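Local coordinates for putative Lipoprotein (Shewanella oneidensis, PDB 3U24) that is a putative lipoprotein of unknown function that binds zinc and calcium ions and belongs to a family probably related to zinc metallopeptidases, at residues S47-N52 with G367-L372; F252-G257 with N434-E439; S362-G367 with N374-V379. All blocks are in the same frame, centred on the assembly; numbering follows the deposited sequence.

Interaction 2 is the buried contact, its centre about 11 Å from the centre of the chain, whereas interactions 1 and 3 lie nearer the surface. Interactions 1 and 3 share Gly367 and use the same hairpin: interaction 3 pairs strands 362-364 and 376-379, and interaction 1 places their connecting loop against the end of helix 41-47. Chemistry follows place. The hairpin is held by four backbone hydrogen bonds, the loop contact by a lysine chain over a tyrosine ring and a bridging water, and the buried helix ends by an asparagine amide bonded to a carbonyl, with two waters. Interaction 2 contains the zinc ligand Glu439, and interaction 3 adjoins the same site; interaction 1 contains His50, a ligand of another zinc.

Interaction 1 (S47-N52 with G367-L372); sequences SGKHVN and GPYDKL. With ZN (zinc ion), chain B.
Lys49 lays its aliphatic chain over one face of the Tyr369 ring. Its CB stands 3.8 Å from the centroid of that ring and 8° off the normal, a CH-pi contact, and Lys49 CD continues to 3.7 Å from Tyr369 CE1. Because Lys49 CG is anti to the backbone N (chi1 -159°), the chain runs across the ring toward its phenolic end. In plane at the ring edge, Ser47 O lies 3.4 Å from Tyr369 CD2. A water joins the two backbones, donating to Ser47 O (3.0 Å) and accepting from Tyr369 N (2.7 Å). Behind this shell, Gly48 closes helix 41-47 in a Schellman motif, and a type I turn from Gly367 to Asp370 presents the tyrosine. The Tyr369 hydroxyl is hydrogen-bonded to Trp37 NE1. With an alanine at Tyr369, the Lys49 chain would probably lose the ring face it lies on and Trp37 NE1 would be left without this mate. His50 NE2 binds a zinc ion at 2.2 Å, with Glu133 and three waters as the other ligands. Tyr369 also touches Ile33 and Leu427, bringing the loop between strands 362-364 and 376-379 against helices 25-39 and 427-432 as well as the end of helix 41-47.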
# COMPACT_ATOMS: atom_id res chain seq x y z
N SER A 47 -10.47 11.14 0.41
CA SER A 47 -9.26 11.97 0.50
C SER A 47 -9.33 12.97 1.65
O SER A 47 -8.35 13.64 1.98
CB SER A 47 -9.05 12.70 -0.82
OG SER A 47 -8.93 11.73 -1.85
N GLY A 48 -10.50 13.07 2.27
CA GLY A 48 -10.65 13.90 3.45
C GLY A 48 -11.32 15.20 3.14
O GLY A 48 -11.32 16.11 3.98
N LYS A 49 -11.92 15.33 1.95
CA LYS A 49 -12.66 16.55 1.65
C LYS A 49 -14.12 16.22 1.35
O LYS A 49 -14.45 15.48 0.41
CB LYS A 49 -12.04 17.32 0.48
CG LYS A 49 -12.46 18.79 0.46
CD LYS A 49 -12.06 19.51 -0.81
CE LYS A 49 -12.70 20.90 -0.87
NZ LYS A 49 -12.51 21.66 0.39
N HIS A 50 -14.99 16.81 2.16
CA HIS A 50 -16.42 16.50 2.18
C HIS A 50 -17.15 17.42 1.26
O HIS A 50 -17.81 18.32 1.70
CB HIS A 50 -16.97 16.63 3.63
CG HIS A 50 -16.35 15.63 4.57
ND1 HIS A 50 -16.93 14.45 4.85
CD2 HIS A 50 -15.11 15.62 5.21
CE1 HIS A 50 -16.12 13.72 5.64
NE2 HIS A 50 -15.01 14.43 5.85
N VAL A 51 -17.05 17.19 -0.04
CA VAL A 51 -17.66 18.08 -1.02
C VAL A 51 -19.15 17.78 -1.16
O VAL A 51 -19.95 18.71 -1.32
CB VAL A 51 -17.00 17.98 -2.40
CG1 VAL A 51 -15.51 18.08 -2.27
CG2 VAL A 51 -17.31 16.64 -2.99
N ASN A 52 -19.55 16.50 -1.12
CA ASN A 52 -20.97 16.16 -1.23
C ASN A 52 -21.20 14.74 -0.74
O ASN A 52 -21.40 13.81 -1.52
CB ASN A 52 -21.44 16.38 -2.68
CG ASN A 52 -22.95 16.37 -2.84
OD1 ASN A 52 -23.43 16.60 -3.94
ND2 ASN A 52 -23.69 16.05 -1.80
N GLY A 367 -3.64 13.35 6.49
CA GLY A 367 -3.86 13.58 5.07
C GLY A 367 -3.72 15.06 4.70
O GLY A 367 -3.59 15.91 5.56
N PRO A 368 -3.74 15.35 3.40
CA PRO A 368 -3.58 16.69 2.84
C PRO A 368 -4.64 17.69 3.28
O PRO A 368 -4.36 18.89 3.30
CB PRO A 368 -3.70 16.46 1.34
CG PRO A 368 -4.46 15.18 1.20
CD PRO A 368 -3.99 14.34 2.35
N TYR A 369 -5.84 17.24 3.64
CA TYR A 369 -6.86 18.18 4.11
C TYR A 369 -6.94 18.27 5.64
O TYR A 369 -7.73 19.05 6.17
CB TYR A 369 -8.22 17.86 3.51
CG TYR A 369 -8.28 18.01 2.01
CD1 TYR A 369 -8.43 19.24 1.44
CD2 TYR A 369 -8.18 16.91 1.17
CE1 TYR A 369 -8.49 19.40 0.06
CE2 TYR A 369 -8.25 17.05 -0.22
CZ TYR A 369 -8.41 18.31 -0.76
OH TYR A 369 -8.49 18.50 -2.13
N ASP A 370 -6.11 17.51 6.35
CA ASP A 370 -6.10 17.52 7.80
C ASP A 370 -4.92 18.36 8.28
O ASP A 370 -3.80 17.88 8.39
CB ASP A 370 -6.03 16.08 8.32
CG ASP A 370 -6.22 15.98 9.85
OD1 ASP A 370 -6.46 17.01 10.55
OD2 ASP A 370 -6.14 14.83 10.36
N LYS A 371 -5.19 19.62 8.60
CA LYS A 371 -4.16 20.57 9.03
C LYS A 371 -3.81 20.42 10.53
O LYS A 371 -2.69 20.71 10.96
CB LYS A 371 -4.63 22.01 8.73
CG LYS A 371 -4.97 22.33 7.26
CD LYS A 371 -3.76 22.18 6.33
CE LYS A 371 -3.71 20.80 5.66
NZ LYS A 371 -2.32 20.37 5.34
N LEU A 372 -4.79 19.97 11.31
CA LEU A 372 -4.61 19.71 12.74
C LEU A 372 -3.62 18.56 12.97
O LEU A 372 -2.50 18.78 13.47
CB LEU A 372 -5.95 19.32 13.41
CG LEU A 372 -7.15 20.28 13.41
CD1 LEU A 372 -8.46 19.53 13.68
CD2 LEU A 372 -6.95 21.41 14.41
ZN ZN B . -13.40 13.89 7.21
O HOH W 1 -6.86 14.78 4.26
O HOH W 2 -13.15 12.22 6.22
O HOH W 3 -12.13 15.96 7.61
O HOH W 4 -14.23 15.75 8.21

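Interaction 2 (F252-G257 with N434-E439). With ZN (zinc ion), chain F.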
# COMPACT_ATOMS: atom_id res chain seq x y z
N PHE A 252 1.27 1.86 -15.24
CA PHE A 252 0.44 2.91 -14.65
C PHE A 252 0.59 3.02 -13.13
O PHE A 252 0.69 4.14 -12.60
CB PHE A 252 -1.07 2.73 -14.95
CG PHE A 252 -1.47 3.04 -16.36
CD1 PHE A 252 -1.09 4.24 -16.97
CD2 PHE A 252 -2.25 2.15 -17.08
CE1 PHE A 252 -1.46 4.53 -18.25
CE2 PHE A 252 -2.63 2.43 -18.39
CZ PHE A 252 -2.22 3.62 -18.98
N ASP A 253 0.64 1.89 -12.43
CA ASP A 253 0.69 1.89 -10.97
C ASP A 253 2.09 2.20 -10.44
O ASP A 253 2.23 2.98 -9.50
CB ASP A 253 0.29 0.50 -10.41
CG ASP A 253 -1.20 0.18 -10.59
OD1 ASP A 253 -1.96 1.06 -11.07
OD2 ASP A 253 -1.61 -0.97 -10.22
N ILE A 254 3.13 1.57 -11.01
CA ILE A 254 4.49 1.66 -10.46
C ILE A 254 5.29 2.79 -11.12
O ILE A 254 6.05 3.49 -10.48
CB ILE A 254 5.20 0.33 -10.68
CG1 ILE A 254 4.40 -0.82 -10.04
CG2 ILE A 254 6.62 0.34 -10.15
CD1 ILE A 254 4.20 -0.75 -8.53
N GLN A 255 5.09 2.97 -12.42
CA GLN A 255 5.78 3.96 -13.19
C GLN A 255 7.27 3.77 -13.10
O GLN A 255 8.04 4.72 -13.02
CB GLN A 255 5.36 5.39 -12.79
CG GLN A 255 3.91 5.71 -13.04
CD GLN A 255 3.58 7.17 -12.79
OE1 GLN A 255 3.01 7.53 -11.74
NE2 GLN A 255 3.90 8.02 -13.74
N ALA A 256 7.68 2.53 -13.15
CA ALA A 256 9.08 2.14 -13.16
C ALA A 256 9.69 2.50 -14.51
O ALA A 256 8.99 2.66 -15.54
CB ALA A 256 9.23 0.64 -12.95
N GLY A 257 11.01 2.56 -14.47
CA GLY A 257 11.84 2.76 -15.62
C GLY A 257 12.25 1.45 -16.26
O GLY A 257 13.28 1.40 -16.91
N ASN A 434 3.60 8.24 -5.49
CA ASN A 434 4.00 6.91 -5.96
C ASN A 434 4.38 6.02 -4.82
O ASN A 434 5.33 6.28 -4.13
CB ASN A 434 5.18 7.09 -6.94
CG ASN A 434 5.62 5.82 -7.59
OD1 ASN A 434 6.62 5.23 -7.18
ND2 ASN A 434 4.90 5.40 -8.61
N GLY A 435 3.61 4.95 -4.63
CA GLY A 435 3.84 3.98 -3.58
C GLY A 435 5.17 3.25 -3.73
O GLY A 435 5.84 2.94 -2.74
N ALA A 436 5.56 2.96 -4.96
CA ALA A 436 6.82 2.28 -5.20
C ALA A 436 8.00 3.08 -4.66
O ALA A 436 8.94 2.50 -4.16
CB ALA A 436 7.03 2.03 -6.68
N MSE A 437 8.00 4.41 -4.83
CA MSE A 437 9.10 5.25 -4.34
C MSE A 437 9.13 5.23 -2.82
O MSE A 437 10.17 5.03 -2.25
CB MSE A 437 8.99 6.70 -4.87
CG MSE A 437 10.06 7.68 -4.36
SE MSE A 437 9.58 8.41 -2.59
CE MSE A 437 11.26 9.41 -2.25
N VAL A 438 7.96 5.35 -2.19
CA VAL A 438 7.83 5.46 -0.74
C VAL A 438 8.30 4.17 -0.09
O VAL A 438 9.17 4.15 0.81
CB VAL A 438 6.37 5.82 -0.35
CG1 VAL A 438 6.08 5.57 1.15
CG2 VAL A 438 6.03 7.25 -0.82
N GLU A 439 7.82 3.06 -0.61
CA GLU A 439 8.26 1.77 -0.10
C GLU A 439 9.70 1.44 -0.50
O GLU A 439 10.46 0.93 0.34
CB GLU A 439 7.33 0.64 -0.53
CG GLU A 439 6.06 0.62 0.27
CD GLU A 439 6.31 0.43 1.77
OE1 GLU A 439 7.35 -0.18 2.18
OE2 GLU A 439 5.43 0.87 2.55
ZN ZN F . 7.07 0.26 4.26
O HOH W 5 3.49 2.69 -6.77
O HOH W 6 2.04 6.28 -9.41
O HOH W 7 5.68 -0.39 5.74
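Ile254 and Ala436 bring the two backbones closest, with CA atoms 5.8 Å apart, where the C-terminal end of helix 243-254 meets the first turn of helix 435-451; the chain leaves helical geometry at Gln255, which has a positive phi. Asn434 carries the polar part of the contact and uses both ends of its amide. Its ND2 donates to Ile254 O at 2.9 Å, with an N-H...O angle of 156°, and reaches that carbonyl from above, 57° out of its plane, so the bond does not follow a lone pair. The other end, Asn434 OD1, accepts from the backbone N of Met437, a selenomethionine, at 2.8 Å, the capping bond of an N-cap residue. With CG anti to the backbone N (chi1 -175°), the amide is placed to span the two helix ends.

Two waters extend the grip. One donates to Asp253 O and accepts from Ala436 N at 2.8 Å; the other accepts from Asn434 ND2 at 3.1 Å and donates to Gln255 OE1 at 2.8 Å. Beside this network Ile254 CG2 touches Ala436 CB at 3.9 Å, a small apolar patch, and Ile254 also packs on helix 523-542.

One turn further along, Glu439 grips a zinc ion with both carboxylate oxygens, together with His408, His414 and a water. Three bonds, two from ND2 and one to OD1, should fix the rotation of the buried Asn434 amide. Carbonyls ending one helix are thus linked, through the asparagine amide and a water, to N-H groups starting another, a pairing likely to be electrostatically favourable and one that ties the first turn of the helix carrying Glu439 to the end of helix 243-254.

Interaction 3 (S362-G367 with N374-V379); sequences SISAPG and NTYYNV
Ile363 and Tyr377 face each other as a non-hydrogen-bonded antiparallel pair, and the isoleucine side chain shows how the hairpin is packed. From the base, Ile363 CB is 4.0 Å from Tyr376 O. The CG2 branch is anti to the backbone N, because CG1 sits beside that N (chi1 -61°); Ile363 CG2 lies 3.7 Å from Tyr376 O and reaches diagonally to Thr375 CG2, the two side chains crossing at a slant. The other branch passes through CG1 to its tip, where Ile363 CD1 meets Tyr377 CD1 at 3.8 Å, the two side chains crossing at about a right angle. The Tyr377 ring has Val379 CG2 over one face and Ser362 O in plane at its edge, and its hydroxyl is hydrogen-bonded to Asn406.

The backbone pairs on either side of Ile363 are hydrogen-bonded. Ser362 N donates to Asn378 O at 2.9 Å, and Asn378 N returns a bond to Ser362 O at 2.8 Å. Ser364 and Tyr376 exchange a matching pair, in which Ser364 N lies in the carbonyl plane of Tyr376 and Tyr376 N meets Ser364 O nearly head-on. The strand axes make 138°, well short of strict antiparallel.

On the sheet face carrying Ser362, Ser364, Tyr376 and Asn378, Ser364 OG comes within 3.0 Å of Asn378 ND2. Arg351 bonds to Asn378 OD1 and makes a cation-pi contact with Tyr376. The hairpin therefore has two unlike faces: a more polar one, where Ser364, Tyr376 and Asn378 meet Arg351, and a largely apolar one, where the side chain of Ile363 is about 4 Å from that of the zinc ligand His414, consistent with its forming part of the wall beside that metal site.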
# COMPACT_ATOMS: atom_id res chain seq x y z
N SER A 362 3.57 0.95 12.32
CA SER A 362 3.59 1.88 11.17
C SER A 362 3.40 3.36 11.55
O SER A 362 2.94 3.68 12.63
CB SER A 362 2.53 1.49 10.13
OG SER A 362 1.23 1.80 10.59
N ILE A 363 3.78 4.24 10.64
CA ILE A 363 3.66 5.67 10.83
C ILE A 363 2.25 6.10 10.45
O ILE A 363 1.78 5.72 9.39
CB ILE A 363 4.62 6.41 9.91
CG1 ILE A 363 6.06 6.02 10.22
CG2 ILE A 363 4.46 7.88 10.10
CD1 ILE A 363 6.50 6.26 11.65
N SER A 364 1.57 6.87 11.29
CA SER A 364 0.32 7.46 10.84
C SER A 364 0.46 8.96 10.88
O SER A 364 1.01 9.56 11.83
CB SER A 364 -0.91 6.98 11.63
OG SER A 364 -0.87 7.44 12.96
N ALA A 365 -0.01 9.56 9.81
CA ALA A 365 0.28 10.93 9.54
C ALA A 365 -0.99 11.52 8.94
O ALA A 365 -1.80 10.77 8.38
CB ALA A 365 1.46 11.03 8.59
N PRO A 366 -1.18 12.83 9.08
CA PRO A 366 -2.39 13.47 8.56
C PRO A 366 -2.44 13.47 7.04
O PRO A 366 -1.39 13.61 6.40
CB PRO A 366 -2.27 14.92 9.06
CG PRO A 366 -0.83 15.10 9.42
CD PRO A 366 -0.33 13.75 9.84
N GLY A 367 -3.64 13.35 6.49
CA GLY A 367 -3.86 13.58 5.07
C GLY A 367 -3.72 15.06 4.70
O GLY A 367 -3.59 15.91 5.56
N ASN A 374 -1.61 15.14 14.18
CA ASN A 374 -0.21 14.90 14.50
C ASN A 374 0.32 13.60 13.84
O ASN A 374 -0.47 12.81 13.32
CB ASN A 374 -0.06 14.85 16.02
CG ASN A 374 1.32 15.29 16.48
OD1 ASN A 374 2.10 15.84 15.71
ND2 ASN A 374 1.62 15.04 17.76
N THR A 375 1.64 13.41 13.84
CA THR A 375 2.28 12.21 13.27
C THR A 375 2.81 11.32 14.36
O THR A 375 3.59 11.78 15.17
CB THR A 375 3.46 12.57 12.32
OG1 THR A 375 3.03 13.48 11.31
CG2 THR A 375 4.03 11.30 11.65
N TYR A 376 2.41 10.05 14.36
CA TYR A 376 2.91 9.04 15.32
C TYR A 376 3.52 7.77 14.71
O TYR A 376 3.23 7.40 13.58
CB TYR A 376 1.76 8.56 16.22
CG TYR A 376 0.93 9.64 16.83
CD1 TYR A 376 1.26 10.18 18.08
CD2 TYR A 376 -0.20 10.13 16.18
CE1 TYR A 376 0.49 11.18 18.65
CE2 TYR A 376 -0.98 11.14 16.75
CZ TYR A 376 -0.63 11.66 17.98
OH TYR A 376 -1.39 12.66 18.53
N TYR A 377 4.33 7.06 15.51
CA TYR A 377 4.73 5.69 15.22
C TYR A 377 3.85 4.75 16.05
O TYR A 377 4.06 4.59 17.26
CB TYR A 377 6.21 5.50 15.57
CG TYR A 377 6.90 4.22 15.12
CD1 TYR A 377 6.34 3.37 14.18
CD2 TYR A 377 8.16 3.92 15.59
CE1 TYR A 377 7.00 2.23 13.76
CE2 TYR A 377 8.85 2.79 15.18
CZ TYR A 377 8.27 1.95 14.26
OH TYR A 377 8.94 0.81 13.89
N ASN A 378 2.86 4.17 15.38
CA ASN A 378 1.95 3.18 15.97
C ASN A 378 2.63 1.82 16.12
O ASN A 378 2.95 1.17 15.13
CB ASN A 378 0.71 3.02 15.09
CG ASN A 378 -0.11 4.28 14.98
OD1 ASN A 378 -0.34 4.96 15.98
ND2 ASN A 378 -0.55 4.61 13.77
N VAL A 379 2.85 1.41 17.35
CA VAL A 379 3.49 0.13 17.64
C VAL A 379 2.50 -0.61 18.52
O VAL A 379 2.16 -0.10 19.60
CB VAL A 379 4.79 0.35 18.42
CG1 VAL A 379 5.30 -0.96 18.99
CG2 VAL A 379 5.84 1.00 17.52